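Local coordinates for sortase-like protein (Streptococcus suis, PDB 3RE9) that is a class C sortase, a transpeptidase that probably joins pilin subunits covalently during assembly of surface pili, at residues 35-39 and 40-44. Residues are numbered along the deposited sequence; the frame is centred on the assembly and turned at random.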
loop_
_atom_site.group_PDB
_atom_site.type_symbol
_atom_site.label_atom_id
_atom_site.label_comp_id
_atom_site.label_asym_id
_atom_site.label_seq_id
_atom_site.Cartn_x
_atom_site.Cartn_y
_atom_site.Cartn_z
ATOM N N ALA A 35 9.876 4.690 -10.811
ATOM C CA ALA A 35 10.598 5.977 -10.767
ATOM C C ALA A 35 9.894 7.154 -11.477
ATOM O O ALA A 35 9.906 8.268 -10.983
ATOM C CB ALA A 35 12.045 5.807 -11.284
ATOM N N ARG A 36 9.314 6.899 -12.645
ATOM C CA ARG A 36 8.532 7.879 -13.384
ATOM C C ARG A 36 7.246 8.277 -12.633
ATOM O O ARG A 36 6.907 9.455 -12.552
ATOM C CB ARG A 36 8.170 7.316 -14.760
ATOM C CG ARG A 36 7.396 8.290 -15.633
ATOM C CD ARG A 36 6.657 7.613 -16.786
ATOM N NE ARG A 36 5.693 6.643 -16.282
ATOM C CZ ARG A 36 4.500 6.963 -15.768
ATOM N NH1 ARG A 36 4.108 8.238 -15.685
ATOM N NH2 ARG A 36 3.689 6.004 -15.336
ATOM N N MET A 37 6.521 7.296 -12.104
ATOM C CA MET A 37 5.407 7.575 -11.214
ATOM C C MET A 37 5.866 8.406 -10.007
ATOM O O MET A 37 5.190 9.361 -9.587
ATOM C CB MET A 37 4.814 6.267 -10.711
ATOM C CG MET A 37 4.037 5.470 -11.723
ATOM S SD MET A 37 3.434 3.934 -10.989
ATOM C CE MET A 37 4.464 2.721 -11.773
ATOM N N LEU A 38 7.010 8.029 -9.433
ATOM C CA LEU A 38 7.555 8.765 -8.288
ATOM C C LEU A 38 7.887 10.209 -8.684
ATOM O O LEU A 38 7.589 11.153 -7.958
ATOM C CB LEU A 38 8.799 8.073 -7.722
ATOM C CG LEU A 38 8.653 6.904 -6.769
ATOM C CD1 LEU A 38 10.017 6.318 -6.466
ATOM C CD2 LEU A 38 7.979 7.389 -5.508
ATOM N N GLU A 39 8.484 10.375 -9.853
ATOM C CA GLU A 39 8.894 11.701 -10.295
ATOM C C GLU A 39 7.660 12.595 -10.432
ATOM O O GLU A 39 7.720 13.803 -10.208
ATOM C CB GLU A 39 9.660 11.563 -11.609
ATOM C CG GLU A 39 10.253 12.814 -12.216
ATOM C CD GLU A 39 10.893 12.499 -13.599
ATOM O OE1 GLU A 39 10.894 11.300 -14.014
ATOM O OE2 GLU A 39 11.387 13.442 -14.275
ATOM N N LEU A 40 6.524 11.996 -10.756
ATOM C CA LEU A 40 5.328 12.781 -11.039
ATOM C C LEU A 40 4.257 12.773 -9.968
ATOM O O LEU A 40 3.162 13.273 -10.233
ATOM C CB LEU A 40 4.699 12.329 -12.364
ATOM C CG LEU A 40 5.488 12.662 -13.619
ATOM C CD1 LEU A 40 5.231 11.595 -14.628
ATOM C CD2 LEU A 40 5.074 14.019 -14.130
ATOM N N HIS A 41 4.556 12.231 -8.780
ATOM C CA HIS A 41 3.560 12.067 -7.695
ATOM C C HIS A 41 2.253 11.515 -8.237
ATOM O O HIS A 41 1.151 11.960 -7.838
ATOM C CB HIS A 41 3.296 13.384 -6.961
ATOM C CG HIS A 41 4.538 14.138 -6.655
ATOM N ND1 HIS A 41 4.901 15.275 -7.340
ATOM C CD2 HIS A 41 5.538 13.885 -5.783
ATOM C CE1 HIS A 41 6.067 15.701 -6.890
ATOM N NE2 HIS A 41 6.468 14.882 -5.936
ATOM N N GLU A 42 2.391 10.563 -9.160
ATOM C CA GLU A 42 1.285 10.107 -9.970
ATOM C C GLU A 42 0.216 9.416 -9.164
ATOM O O GLU A 42 0.518 8.561 -8.332
ATOM C CB GLU A 42 1.785 9.171 -11.066
ATOM C CG GLU A 42 0.685 8.711 -12.007
ATOM C CD GLU A 42 1.219 8.111 -13.258
ATOM O OE1 GLU A 42 1.104 6.873 -13.398
ATOM O OE2 GLU A 42 1.782 8.875 -14.080
ATOM N N LYS A 43 -1.039 9.781 -9.433
ATOM C CA LYS A 43 -2.198 9.160 -8.773
ATOM C C LYS A 43 -2.351 7.687 -9.185
ATOM O O LYS A 43 -2.333 7.359 -10.366
ATOM C CB LYS A 43 -3.471 9.964 -9.064
ATOM C CG LYS A 43 -4.621 9.626 -8.170
ATOM C CD LYS A 43 -5.902 10.216 -8.703
ATOM C CE LYS A 43 -7.077 9.791 -7.837
ATOM N NZ LYS A 43 -8.166 10.798 -7.734
ATOM N N ILE A 44 -2.472 6.798 -8.210
ATOM C CA ILE A 44 -2.653 5.378 -8.505
ATOM C C ILE A 44 -4.119 4.960 -8.446
ATOM O O ILE A 44 -4.580 4.172 -9.280
ATOM C CB ILE A 44 -1.827 4.468 -7.574
ATOM C CG1 ILE A 44 -0.317 4.642 -7.812
ATOM C CG2 ILE A 44 -2.242 2.995 -7.787
ATOM C CD1 ILE A 44 0.548 3.955 -6.739
#
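R36, on the last turn of a helix, and E42, just beyond its end, are joined by a salt bridge that spans the turn between them. R36 NH1 donates to E42 OE2 over 2.9 Å in a nearly straight bond (163°). E42 OE2 lies near the guanidinium plane and is met on its syn side, though somewhat out of the carboxylate plane. A second, weak bond runs from R36 NH2 to E42 OE1 at 3.3 Å. The two flat groups are turned 40° against each other, so the pairing is twisted rather than coplanar. E42 is extended beyond CG, while the chain of R36 bends at chi3 (60°), which swings the guanidinium round to the carboxylate. Both ends have further partners: E33 forms a salt bridge with R36 NH2, and M1 N is hydrogen-bonded to E42 OE1.

The backbone turn that brings these charges together is a Schellman motif. H41, with positive phi, is its C-prime residue; E42 N bonds to M37 O at 3.1 Å, and H41 N bonds weakly to L38 O. L40 N makes further weak bonds to the carbonyls of R36 and M37.

Carbon atoms also pack against polar atoms. L40 folds back along the helix end, its CD1 resting 3.4 Å from R36 O and also near R36 NH1. M37 CG passes beside E42 OE1 at 3.7 Å, while E39 O lies over one face of the H41 ring, offset toward the ring's rim.

The turn carries helix 21-39 into strand 43-49, the first strand of the sortase beta-sheet. M37 packs on A60 and L79, H41 leans against helix 64-69, and backbone bonds of E42 with A60 and of I44 with V58 start the antiparallel pairing with strand 54-60.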